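Local atomic coordinates of iodotyrosine deiodinase (Thermotoga neapolitana, PDB entry 6TYK), a protein that catalyses the reductive removal of halogen from halotyrosines such as 3-iodo-L-tyrosine, working as a homodimer with flavin mononucleotide as its cofactor. Residues E20-E25 with V164-D169; L24-Y29 with E129-G134; G58-V63 with E147-T152; R62-S67 with Y138-F143. All blocks are in the same frame, centred on the assembly; numbering follows the deposited sequence. Where two conformers were deposited one is given.

Contact 1. Residues E20-E25 with V164-D169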
# COMPACT_ATOMS: atom_id res chain seq x y z
N GLU A 20 -24.47 12.42 -7.73
CA GLU A 20 -23.90 13.69 -8.12
C GLU A 20 -22.41 13.54 -8.40
O GLU A 20 -21.68 12.89 -7.64
CB GLU A 20 -24.18 14.81 -7.11
CG GLU A 20 -23.91 14.46 -5.66
CD GLU A 20 -24.10 15.67 -4.75
OE1 GLU A 20 -23.65 16.77 -5.13
OE2 GLU A 20 -24.71 15.52 -3.67
N LYS A 21 -21.97 14.12 -9.51
CA LYS A 21 -20.62 13.92 -10.00
C LYS A 21 -19.66 14.94 -9.43
O LYS A 21 -19.78 16.13 -9.70
CB LYS A 21 -20.59 14.04 -11.52
CG LYS A 21 -21.46 13.01 -12.23
CD LYS A 21 -21.49 13.29 -13.71
CE LYS A 21 -22.33 12.26 -14.44
NZ LYS A 21 -22.62 12.71 -15.82
N PRO A 22 -18.67 14.48 -8.64
CA PRO A 22 -17.61 15.38 -8.19
C PRO A 22 -16.85 15.92 -9.39
O PRO A 22 -16.75 15.23 -10.42
CB PRO A 22 -16.70 14.47 -7.37
CG PRO A 22 -17.54 13.29 -7.00
CD PRO A 22 -18.48 13.11 -8.15
N PRO A 23 -16.31 17.13 -9.28
CA PRO A 23 -15.46 17.64 -10.36
C PRO A 23 -14.30 16.69 -10.60
O PRO A 23 -13.78 16.10 -9.65
CB PRO A 23 -14.93 18.96 -9.81
CG PRO A 23 -15.92 19.37 -8.76
CD PRO A 23 -16.44 18.09 -8.17
N LEU A 24 -13.92 16.53 -11.86
CA LEU A 24 -12.81 15.67 -12.21
C LEU A 24 -11.56 16.00 -11.42
O LEU A 24 -10.82 15.10 -11.01
CB LEU A 24 -12.53 15.77 -13.72
CG LEU A 24 -11.38 14.92 -14.24
CD1 LEU A 24 -11.65 13.46 -13.96
CD2 LEU A 24 -11.16 15.16 -15.73
N GLU A 25 -11.31 17.28 -11.18
CA GLU A 25 -10.09 17.67 -10.49
C GLU A 25 -9.95 17.08 -9.09
O GLU A 25 -8.84 16.86 -8.62
CB GLU A 25 -9.93 19.20 -10.45
CG GLU A 25 -8.53 19.65 -10.03
CD GLU A 25 -7.42 18.92 -10.79
OE1 GLU A 25 -7.59 18.67 -12.01
OE2 GLU A 25 -6.38 18.61 -10.17
N VAL A 164 -15.64 5.73 -6.63
CA VAL A 164 -15.39 7.01 -6.00
C VAL A 164 -16.56 7.94 -6.23
O VAL A 164 -17.10 8.03 -7.33
CB VAL A 164 -14.11 7.67 -6.54
CG1 VAL A 164 -13.92 9.06 -5.92
CG2 VAL A 164 -12.90 6.79 -6.26
N GLY A 165 -16.97 8.63 -5.18
CA GLY A 165 -18.02 9.62 -5.29
C GLY A 165 -18.26 10.24 -3.93
O GLY A 165 -17.51 10.00 -2.98
N TYR A 166 -19.31 11.05 -3.84
CA TYR A 166 -19.68 11.64 -2.57
C TYR A 166 -20.38 10.58 -1.73
O TYR A 166 -21.24 9.86 -2.24
CB TYR A 166 -20.63 12.81 -2.80
CG TYR A 166 -19.98 13.97 -3.52
CD1 TYR A 166 -18.92 14.63 -2.94
CD2 TYR A 166 -20.44 14.40 -4.76
CE1 TYR A 166 -18.32 15.70 -3.57
CE2 TYR A 166 -19.84 15.47 -5.40
CZ TYR A 166 -18.78 16.11 -4.80
OH TYR A 166 -18.18 17.18 -5.43
N PRO A 167 -20.03 10.49 -0.44
CA PRO A 167 -20.66 9.49 0.41
C PRO A 167 -22.13 9.82 0.63
O PRO A 167 -22.51 10.99 0.71
CB PRO A 167 -19.90 9.63 1.74
CG PRO A 167 -18.62 10.31 1.38
CD PRO A 167 -19.00 11.25 0.28
N ASP A 168 -22.94 8.77 0.73
CA ASP A 168 -24.35 8.94 1.03
C ASP A 168 -24.68 8.25 2.33
O ASP A 168 -25.26 7.16 2.35
CB ASP A 168 -25.20 8.37 -0.10
CG ASP A 168 -26.67 8.49 0.19
OD1 ASP A 168 -27.03 9.47 0.86
OD2 ASP A 168 -27.45 7.61 -0.21
N ASP A 169 -24.31 8.90 3.43
CA ASP A 169 -24.48 8.36 4.77
C ASP A 169 -23.98 6.93 4.92
O ASP A 169 -24.75 6.01 5.18
CB ASP A 169 -25.93 8.46 5.22
CG ASP A 169 -26.08 8.22 6.71
OD1 ASP A 169 -25.11 8.46 7.45
OD2 ASP A 169 -27.16 7.78 7.15
O HOH W 1 -21.15 11.06 -5.90

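Contact 2. Residues L24-Y29 with E129-G134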
# COMPACT_ATOMS: atom_id res chain seq x y z
N LEU A 24 -13.92 16.53 -11.86
CA LEU A 24 -12.81 15.67 -12.21
C LEU A 24 -11.56 16.00 -11.42
O LEU A 24 -10.82 15.10 -11.01
CB LEU A 24 -12.53 15.77 -13.72
CG LEU A 24 -11.38 14.92 -14.24
CD1 LEU A 24 -11.65 13.46 -13.96
CD2 LEU A 24 -11.16 15.16 -15.73
N GLU A 25 -11.31 17.28 -11.18
CA GLU A 25 -10.09 17.67 -10.49
C GLU A 25 -9.95 17.08 -9.09
O GLU A 25 -8.84 16.86 -8.62
CB GLU A 25 -9.93 19.20 -10.45
CG GLU A 25 -8.53 19.65 -10.03
CD GLU A 25 -7.42 18.92 -10.79
OE1 GLU A 25 -7.59 18.67 -12.01
OE2 GLU A 25 -6.38 18.61 -10.17
N ASP A 26 -11.07 16.81 -8.42
CA ASP A 26 -11.03 16.20 -7.09
C ASP A 26 -10.48 14.78 -7.17
O ASP A 26 -9.67 14.36 -6.34
CB ASP A 26 -12.41 16.20 -6.44
CG ASP A 26 -12.87 17.59 -6.08
OD1 ASP A 26 -12.01 18.44 -5.77
OD2 ASP A 26 -14.09 17.83 -6.11
N LEU A 27 -10.91 14.04 -8.18
CA LEU A 27 -10.38 12.71 -8.40
C LEU A 27 -8.92 12.77 -8.83
O LEU A 27 -8.06 12.05 -8.30
CB LEU A 27 -11.20 11.99 -9.47
CG LEU A 27 -10.72 10.59 -9.85
CD1 LEU A 27 -10.61 9.70 -8.62
CD2 LEU A 27 -11.66 9.98 -10.89
N ILE A 28 -8.62 13.65 -9.78
CA ILE A 28 -7.25 13.81 -10.27
C ILE A 28 -6.29 14.20 -9.15
O ILE A 28 -5.16 13.73 -9.12
CB ILE A 28 -7.16 14.83 -11.42
CG1 ILE A 28 -7.95 14.32 -12.63
CG2 ILE A 28 -5.71 15.09 -11.80
CD1 ILE A 28 -7.45 13.01 -13.18
N TYR A 29 -6.74 15.06 -8.23
CA TYR A 29 -5.94 15.40 -7.05
C TYR A 29 -5.45 14.15 -6.34
O TYR A 29 -4.28 14.05 -5.96
CB TYR A 29 -6.76 16.26 -6.07
CG TYR A 29 -6.11 16.41 -4.72
CD1 TYR A 29 -5.11 17.36 -4.52
CD2 TYR A 29 -6.47 15.61 -3.64
CE1 TYR A 29 -4.51 17.51 -3.29
CE2 TYR A 29 -5.87 15.75 -2.42
CZ TYR A 29 -4.89 16.70 -2.24
OH TYR A 29 -4.27 16.85 -1.02
N GLU A 129 -10.18 11.08 1.05
CA GLU A 129 -10.79 11.52 2.29
C GLU A 129 -10.61 13.03 2.47
O GLU A 129 -11.54 13.72 2.86
CB GLU A 129 -10.21 10.76 3.49
CG GLU A 129 -10.75 11.24 4.83
CD GLU A 129 -12.16 10.75 5.11
OE1 GLU A 129 -12.65 9.87 4.38
OE2 GLU A 129 -12.79 11.23 6.08
N GLU A 130 -9.43 13.54 2.14
CA GLU A 130 -9.17 14.97 2.27
C GLU A 130 -10.13 15.78 1.39
O GLU A 130 -10.52 16.89 1.75
CB GLU A 130 -7.72 15.30 1.91
CG GLU A 130 -7.37 16.77 2.11
CD GLU A 130 -5.98 17.13 1.64
OE1 GLU A 130 -5.43 16.39 0.80
OE2 GLU A 130 -5.43 18.15 2.12
N LYS A 131 -10.52 15.21 0.26
CA LYS A 131 -11.42 15.89 -0.68
C LYS A 131 -12.90 15.63 -0.40
O LYS A 131 -13.77 16.09 -1.15
CB LYS A 131 -11.09 15.48 -2.12
CG LYS A 131 -9.77 16.03 -2.63
CD LYS A 131 -9.79 17.55 -2.59
CE LYS A 131 -8.52 18.15 -3.16
NZ LYS A 131 -8.47 19.62 -2.91
N GLY A 132 -13.19 14.89 0.66
CA GLY A 132 -14.57 14.60 1.02
C GLY A 132 -15.20 13.56 0.10
O GLY A 132 -16.42 13.48 -0.02
N LEU A 133 -14.37 12.77 -0.58
CA LEU A 133 -14.87 11.69 -1.41
C LEU A 133 -14.73 10.39 -0.66
O LEU A 133 -13.90 10.28 0.25
CB LEU A 133 -14.10 11.62 -2.73
CG LEU A 133 -14.21 12.90 -3.55
CD1 LEU A 133 -13.37 12.79 -4.80
CD2 LEU A 133 -15.66 13.18 -3.90
N GLY A 134 -15.54 9.42 -1.04
CA GLY A 134 -15.52 8.11 -0.41
C GLY A 134 -15.09 7.07 -1.42
O GLY A 134 -15.12 7.31 -2.64

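Contact 3. Residues G58-V63 with E147-T152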
# COMPACT_ATOMS: atom_id res chain seq x y z
N GLY A 58 -22.30 -0.69 -16.07
CA GLY A 58 -23.28 -1.76 -15.96
C GLY A 58 -22.68 -3.11 -16.30
O GLY A 58 -22.95 -4.11 -15.63
N GLN A 59 -21.87 -3.15 -17.36
CA GLN A 59 -21.20 -4.39 -17.74
C GLN A 59 -20.27 -4.86 -16.63
O GLN A 59 -20.25 -6.04 -16.27
CB GLN A 59 -20.43 -4.22 -19.04
CG GLN A 59 -21.30 -3.96 -20.26
CD GLN A 59 -20.48 -3.61 -21.48
OE1 GLN A 59 -19.58 -2.77 -21.43
NE2 GLN A 59 -20.78 -4.26 -22.60
N ILE A 60 -19.50 -3.92 -16.08
CA ILE A 60 -18.58 -4.25 -15.00
C ILE A 60 -19.36 -4.75 -13.79
O ILE A 60 -19.02 -5.77 -13.20
CB ILE A 60 -17.70 -3.04 -14.63
CG1 ILE A 60 -16.72 -2.77 -15.77
CG2 ILE A 60 -16.95 -3.30 -13.33
CD1 ILE A 60 -15.92 -1.50 -15.61
N ARG A 61 -20.44 -4.05 -13.46
CA ARG A 61 -21.27 -4.46 -12.33
C ARG A 61 -21.79 -5.86 -12.50
O ARG A 61 -21.70 -6.68 -11.60
CB ARG A 61 -22.45 -3.51 -12.14
CG ARG A 61 -23.36 -3.92 -10.99
CD ARG A 61 -24.33 -2.81 -10.65
NE ARG A 61 -25.05 -2.35 -11.83
CZ ARG A 61 -26.07 -2.99 -12.38
NH1 ARG A 61 -26.50 -4.13 -11.85
NH2 ARG A 61 -26.67 -2.49 -13.45
N ARG A 62 -22.37 -6.15 -13.67
CA ARG A 62 -22.98 -7.45 -13.86
C ARG A 62 -21.97 -8.59 -13.87
O ARG A 62 -22.23 -9.67 -13.32
CB ARG A 62 -23.87 -7.46 -15.11
CG ARG A 62 -25.09 -6.57 -14.93
CD ARG A 62 -26.05 -6.66 -16.10
NE ARG A 62 -25.47 -6.07 -17.28
CZ ARG A 62 -25.59 -4.78 -17.63
NH1 ARG A 62 -26.31 -3.95 -16.89
NH2 ARG A 62 -24.99 -4.34 -18.72
N VAL A 63 -20.80 -8.36 -14.47
CA VAL A 63 -19.75 -9.37 -14.47
C VAL A 63 -19.27 -9.62 -13.03
O VAL A 63 -19.08 -10.77 -12.61
CB VAL A 63 -18.59 -8.97 -15.39
CG1 VAL A 63 -17.38 -9.84 -15.12
CG2 VAL A 63 -19.04 -9.08 -16.83
N GLU A 147 -10.97 -7.10 -16.71
CA GLU A 147 -9.85 -6.67 -17.53
C GLU A 147 -10.19 -6.70 -19.01
O GLU A 147 -9.84 -5.78 -19.75
CB GLU A 147 -8.63 -7.55 -17.29
CG GLU A 147 -7.89 -7.25 -15.99
CD GLU A 147 -6.64 -8.09 -15.84
OE1 GLU A 147 -6.45 -9.01 -16.65
OE2 GLU A 147 -5.85 -7.84 -14.92
N LYS A 148 -10.88 -7.75 -19.44
CA LYS A 148 -11.23 -7.90 -20.85
C LYS A 148 -12.24 -6.84 -21.27
O LYS A 148 -12.17 -6.32 -22.39
CB LYS A 148 -11.76 -9.30 -21.14
CG LYS A 148 -12.12 -9.56 -22.59
CD LYS A 148 -12.78 -10.91 -22.76
CE LYS A 148 -13.29 -11.11 -24.18
NZ LYS A 148 -14.17 -12.30 -24.27
N LEU A 149 -13.16 -6.51 -20.37
CA LEU A 149 -14.19 -5.51 -20.66
C LEU A 149 -13.59 -4.17 -21.03
O LEU A 149 -14.16 -3.43 -21.83
CB LEU A 149 -15.13 -5.33 -19.47
CG LEU A 149 -16.20 -6.39 -19.25
CD1 LEU A 149 -17.00 -6.02 -18.02
CD2 LEU A 149 -17.10 -6.47 -20.48
N VAL A 150 -12.45 -3.85 -20.43
CA VAL A 150 -11.84 -2.54 -20.65
C VAL A 150 -10.60 -2.62 -21.55
O VAL A 150 -9.83 -1.67 -21.65
CB VAL A 150 -11.53 -1.80 -19.32
CG1 VAL A 150 -12.82 -1.57 -18.52
CG2 VAL A 150 -10.52 -2.56 -18.48
N ASN A 151 -10.43 -3.76 -22.21
CA ASN A 151 -9.34 -3.95 -23.16
C ASN A 151 -7.97 -3.76 -22.52
O ASN A 151 -7.08 -3.11 -23.08
CB ASN A 151 -9.49 -3.00 -24.34
CG ASN A 151 -10.85 -3.10 -24.99
OD1 ASN A 151 -11.43 -4.18 -25.11
ND2 ASN A 151 -11.39 -1.96 -25.43
N THR A 152 -7.79 -4.33 -21.33
CA THR A 152 -6.54 -4.22 -20.60
C THR A 152 -5.40 -4.83 -21.41
O THR A 152 -5.50 -5.97 -21.86
CB THR A 152 -6.64 -4.94 -19.26
OG1 THR A 152 -7.75 -4.43 -18.53
CG2 THR A 152 -5.37 -4.74 -18.44
O HOH W 2 -16.96 -3.34 -22.67

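Contact 4. Residues R62-S67 with Y138-F143. With FMN (flavin mononucleotide), chain C; IYR (3-iodo-tyrosine), chain D.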
# COMPACT_ATOMS: atom_id res chain seq x y z
N ARG A 62 -22.37 -6.15 -13.67
CA ARG A 62 -22.98 -7.45 -13.86
C ARG A 62 -21.97 -8.59 -13.87
O ARG A 62 -22.23 -9.67 -13.32
CB ARG A 62 -23.87 -7.46 -15.11
CG ARG A 62 -25.09 -6.57 -14.93
CD ARG A 62 -26.05 -6.66 -16.10
NE ARG A 62 -25.47 -6.07 -17.28
CZ ARG A 62 -25.59 -4.78 -17.63
NH1 ARG A 62 -26.31 -3.95 -16.89
NH2 ARG A 62 -24.99 -4.34 -18.72
N VAL A 63 -20.80 -8.36 -14.47
CA VAL A 63 -19.75 -9.37 -14.47
C VAL A 63 -19.27 -9.62 -13.03
O VAL A 63 -19.08 -10.77 -12.61
CB VAL A 63 -18.59 -8.97 -15.39
CG1 VAL A 63 -17.38 -9.84 -15.12
CG2 VAL A 63 -19.04 -9.08 -16.83
N CYS A 64 -19.09 -8.54 -12.28
CA CYS A 64 -18.68 -8.68 -10.89
C CYS A 64 -19.75 -9.38 -10.06
O CYS A 64 -19.43 -10.26 -9.28
CB CYS A 64 -18.32 -7.32 -10.29
SG CYS A 64 -16.79 -6.68 -10.96
N GLU A 65 -21.00 -9.00 -10.25
CA GLU A 65 -22.09 -9.59 -9.48
C GLU A 65 -22.22 -11.09 -9.73
O GLU A 65 -22.46 -11.87 -8.81
CB GLU A 65 -23.42 -8.89 -9.77
CG GLU A 65 -23.55 -7.59 -9.02
CD GLU A 65 -24.86 -6.89 -9.28
OE1 GLU A 65 -25.61 -7.32 -10.18
OE2 GLU A 65 -25.14 -5.89 -8.58
N ARG A 66 -22.05 -11.49 -10.99
CA ARG A 66 -22.12 -12.91 -11.33
C ARG A 66 -21.03 -13.68 -10.58
O ARG A 66 -21.27 -14.73 -9.98
CB ARG A 66 -21.96 -13.10 -12.84
CG ARG A 66 -21.77 -14.55 -13.26
CD ARG A 66 -22.99 -15.40 -12.95
NE ARG A 66 -22.94 -15.99 -11.61
CZ ARG A 66 -23.84 -16.85 -11.14
NH1 ARG A 66 -24.87 -17.22 -11.89
NH2 ARG A 66 -23.71 -17.34 -9.91
N SER A 67 -19.83 -13.12 -10.61
CA SER A 67 -18.68 -13.71 -9.95
C SER A 67 -18.92 -13.76 -8.44
O SER A 67 -18.63 -14.77 -7.79
CB SER A 67 -17.42 -12.90 -10.27
OG SER A 67 -16.26 -13.44 -9.67
N TYR A 138 -12.57 -2.41 -3.97
CA TYR A 138 -13.39 -3.54 -4.34
C TYR A 138 -12.58 -4.55 -5.13
O TYR A 138 -11.92 -4.21 -6.12
CB TYR A 138 -14.62 -3.06 -5.12
CG TYR A 138 -15.43 -4.23 -5.60
CD1 TYR A 138 -15.93 -5.15 -4.69
CD2 TYR A 138 -15.64 -4.45 -6.95
CE1 TYR A 138 -16.64 -6.24 -5.12
CE2 TYR A 138 -16.36 -5.54 -7.39
CZ TYR A 138 -16.86 -6.43 -6.47
OH TYR A 138 -17.57 -7.52 -6.89
N THR A 139 -12.57 -5.78 -4.65
CA THR A 139 -11.78 -6.84 -5.25
C THR A 139 -12.69 -8.03 -5.56
O THR A 139 -12.89 -8.90 -4.71
CB THR A 139 -10.63 -7.27 -4.32
OG1 THR A 139 -11.17 -7.65 -3.05
CG2 THR A 139 -9.66 -6.13 -4.11
N PRO A 140 -13.24 -8.07 -6.78
CA PRO A 140 -14.13 -9.17 -7.17
C PRO A 140 -13.35 -10.47 -7.29
O PRO A 140 -12.12 -10.44 -7.36
CB PRO A 140 -14.64 -8.73 -8.55
CG PRO A 140 -13.53 -7.87 -9.09
CD PRO A 140 -12.99 -7.13 -7.88
N PRO A 141 -14.05 -11.61 -7.31
CA PRO A 141 -13.37 -12.91 -7.35
C PRO A 141 -12.54 -13.12 -8.61
O PRO A 141 -11.48 -13.74 -8.53
CB PRO A 141 -14.52 -13.91 -7.29
CG PRO A 141 -15.65 -13.17 -6.66
CD PRO A 141 -15.51 -11.76 -7.17
N ASP A 142 -13.00 -12.62 -9.75
CA ASP A 142 -12.22 -12.76 -10.98
C ASP A 142 -12.01 -11.43 -11.70
O ASP A 142 -12.94 -10.86 -12.28
CB ASP A 142 -12.83 -13.78 -11.94
CG ASP A 142 -11.90 -14.12 -13.09
OD1 ASP A 142 -10.67 -14.18 -12.87
OD2 ASP A 142 -12.40 -14.32 -14.22
N PHE A 143 -10.77 -10.97 -11.68
CA PHE A 143 -10.41 -9.73 -12.35
C PHE A 143 -10.30 -9.89 -13.86
O PHE A 143 -10.37 -8.91 -14.59
CB PHE A 143 -9.07 -9.23 -11.82
CG PHE A 143 -9.15 -8.59 -10.47
CD1 PHE A 143 -9.44 -7.24 -10.35
CD2 PHE A 143 -8.91 -9.32 -9.32
CE1 PHE A 143 -9.51 -6.63 -9.10
CE2 PHE A 143 -8.97 -8.72 -8.08
CZ PHE A 143 -9.27 -7.37 -7.97
N1 FMN C . -14.88 -4.32 0.70
C2 FMN C . -15.87 -4.90 -0.04
O2 FMN C . -17.03 -4.61 0.20
N3 FMN C . -15.58 -5.79 -1.04
C4 FMN C . -14.29 -6.14 -1.32
O4 FMN C . -14.07 -6.95 -2.22
C4A FMN C . -13.27 -5.55 -0.58
N5 FMN C . -11.95 -5.86 -0.85
C5A FMN C . -10.94 -5.25 -0.12
C6 FMN C . -9.62 -5.55 -0.42
C7 FMN C . -8.57 -4.96 0.27
C7M FMN C . -7.16 -5.32 -0.10
C8 FMN C . -8.86 -4.04 1.27
C8M FMN C . -7.75 -3.38 2.04
C9 FMN C . -10.18 -3.74 1.57
C9A FMN C . -11.23 -4.33 0.88
N10 FMN C . -12.57 -4.05 1.17
C10 FMN C . -13.57 -4.62 0.42
C1' FMN C . -12.93 -3.07 2.25
C2' FMN C . -12.78 -3.74 3.64
O2' FMN C . -13.85 -4.63 3.92
C3' FMN C . -12.67 -2.64 4.71
O3' FMN C . -11.46 -1.94 4.48
C4' FMN C . -12.69 -3.18 6.14
O4' FMN C . -13.96 -3.76 6.41
C5' FMN C . -12.43 -2.06 7.14
O5' FMN C . -13.36 -1.02 6.92
P FMN C . -13.35 0.30 7.84
O1P FMN C . -14.58 1.08 7.37
O2P FMN C . -12.11 1.09 7.54
O3P FMN C . -13.49 -0.14 9.28
N IYR D . -15.64 -9.21 -2.69
CA IYR D . -16.73 -9.68 -1.87
CB IYR D . -16.36 -10.21 -0.47
CC IYR D . -15.51 -9.31 0.36
CD IYR D . -14.14 -9.54 0.45
CE IYR D . -13.30 -8.76 1.24
IE IYR D . -11.33 -9.16 1.26
CF IYR D . -13.86 -7.71 1.98
OF IYR D . -13.12 -6.90 2.78
CG IYR D . -15.24 -7.45 1.90
CH IYR D . -16.06 -8.25 1.11
C IYR D . -17.80 -8.63 -1.67
O IYR D . -18.91 -8.76 -1.16
OXT IYR D . -17.46 -7.40 -2.13

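Contact 1. Residues E20-E25 with V164-D169
Gly165, in the last part of strand 156-165, meets Pro22 with its backbone alone: CG of the proline ring lies 4.1 Å from Gly165 CA. The glycine is almost fully stretched, with phi at 180°, a conformation open mainly to residues without a side chain, and its backbone is also bonded to Gly134. Tyr166 follows and carries most of the contact. Its N donates to a bridging water at 2.8 Å, and the same water gives a proton to Glu20 O at 2.6 Å, so that the two backbones are joined through one molecule without bonding directly. With CG anti to its own carbonyl carbon (chi1 -66°), the Tyr166 ring swings across the approach to helix 24-35. In this nitroreductase-family fold, the chain running on from a strand of the antiparallel sheet thus covers the two-proline lead-in to a helix. Pro22 CG stands over one face of the phenol in a CH-pi contact, 3.8 Å from the centroid of the Tyr166 ring and displaced toward its rim. Further round, CD2 of Tyr166 receives Glu20 CG at 3.6 Å, the two side chains crossing at about a right angle. The phenol oxygen runs on past the first proline: Tyr166 OH is 3.3 Å from Pro22 CA, and the CD of Pro23 approaches that oxygen to 3.4 Å. Beyond the segment pair, Leu133 touches both Pro22 and Tyr166, and a backbone bond joins Tyr166 to Lys18. Asp168 turns to Arg16, through a backbone bond and a salt bridge.

Contact 2. Residues L24-Y29 with E129-G134
Lys131 lies across Tyr29 at about a right angle, and the aromatic contacts between these two dominate the interface. The ammonium is stationed over the ring in a cation-pi interaction, with NZ of Lys131 4.3 Å from the centroid of Tyr29 and only 8° off the ring normal. Next to it along the chain, CE makes a CH-pi contact with the same face, coming within 3.3 Å of Tyr29 CD2. A bend at chi2 (-60°) folds the lysine back over the phenol instead of letting it run past, which also brings Lys131 CG to 3.5 Å from Tyr29 CD2. Putting an alanine at Lys131 would strip this face of both its charge and its methylene cover, and the Tyr29 ring would probably be freer to turn.

The electrostatic share is looser. Asp26 OD1 lies 4.7 Å from Lys131 NZ, so the opposite charges are near without touching; any attraction is likely to be modest. The carboxylate instead borders the aliphatic part of the chain, OD1 of Asp26 being 4.0 Å from Lys131 CD.

Apolar packing completes the contact, where Leu133 CD1 rests against Asp26 CB at 3.9 Å. Leu133 also touches Pro22 and Leu128, whereas Tyr29 packs on Leu4 of the second subunit, so this corner reaches the dimer interface.

Lys131 and Leu133 flank Gly132, whose positive phi of 75° and backbone bond from its N to Glu129 O, 3.0 Å, belong to a Schellman motif: the chain ends helix 113-130 here and lays the residues that follow it, Lys131 and Leu133, against the first turns of helix 24-35.

Contact 3. Residues G58-V63 with E147-T152
The Schellman-capped end of helix 143-149 pushes Leu149 against the flank of helix 54-74, where it meets Gln59, Ile60 and Val63. One methyl does nearly all of the touching. CD1 of Leu149 settles against the backbone of the other helix, 3.7 Å from Gln59 O, and is bordered by side chains about one turn apart: Ile60 CG1 lies 4.0 Å from Leu149 CD1, and Val63 CG2 is 3.9 Å from that same methyl. The leucine reaches this far because CG is anti to its carbonyl carbon (chi1 -78°) and the branch to CD1 then runs out straight, with chi2 at 179°. Ile60 extends past it, and its CD1 comes to 4.3 Å from Val150 CG1. Beside this apolar contact, a water donates to Gln59 OE1 at 3.0 Å and to Leu149 O at 2.9 Å, linking a side-chain amide to a carbonyl in the last helical turn.

That turn is itself well secured. Glu147 O takes two protons from one residue, from Thr152 N and from Thr152 OG1, the latter at 2.8 Å, while Asn151 N bonds back to Lys148 O with a positive phi at Asn151.

Both helices rest on strand 46-51 of the sheet, with Ile60 packed on Val51 and Val150 on Leu49; residues near the C terminus of the second subunit reach Val150 and its neighbours, placing Asn184 of that subunit on Val150 and its Phe186 on Thr152.

Contact 4. Residues R62-S67 with Y138-F143
Tyr138 reaches from the flavin pocket to Cys64 on helix 54-74, and each stage of its side chain meets something different. From CB, with CG anti to the backbone N (chi1 176°), the ring projects toward the helix. One side of it belongs to the ligands: Tyr138 CD1 is 3.6 Å from FMN O4, and CE1 of Tyr138 approaches OXT of the bound 3-iodo-tyrosine to 3.3 Å at the ring edge. The other side belongs to the helix, for Tyr138 CE2 lies 3.8 Å from Cys64 SG, a sulfur-aromatic contact made edge-on. At the tip, Tyr138 OH passes Cys64 CB at 3.5 Å and hydrogen-bonds to Glu68 OE2. Pro140 backs the cysteine, its CB touching the sulfur, and Ser67 OG sits tightly against the Pro141 ring, 3.0 Å from Pro141 CB. A leucine in place of Tyr138 would lack the phenol oxygen, so Glu68 OE2 would probably lose this hydrogen-bond partner and its carboxylate be less firmly placed.

Since Glu68 OE2 also bonds the iodotyrosine, Tyr138 both touches the substrate directly and positions a residue that binds it. Next to it, Thr139 N donates to FMN O4 at 3.1 Å with an angle of 164°, and Thr139 OG1 stands 2.9 Å from FMN N5. A hydroxyl so close to N5 is consistent with support for the semiquinone form of the flavin in this crystal.

In the fold
From the N terminus, residues 20-29 open contact 1 and then contact 2, and helix 54-74 next opens contacts 3 and 4. The closures follow in order: contact 2 at 129-134, where helix 113-130 ends, contact 4 at 138-143, contact 3 at 147-152 and contact 1 at 164-169. Contacts 3 and 4 are thus nested inside the loop of contact 1, and both cross contact 2. Two neighbourhoods result. Contacts 1 and 2, with centres about 8 Å apart, bring helix 24-35 and its lead-in against helix 113-130 and strand 156-165, whereas contacts 3 and 4, centres about 9 Å apart, join helix 54-74 to helix 143-149 and the flavin-lining loop before it.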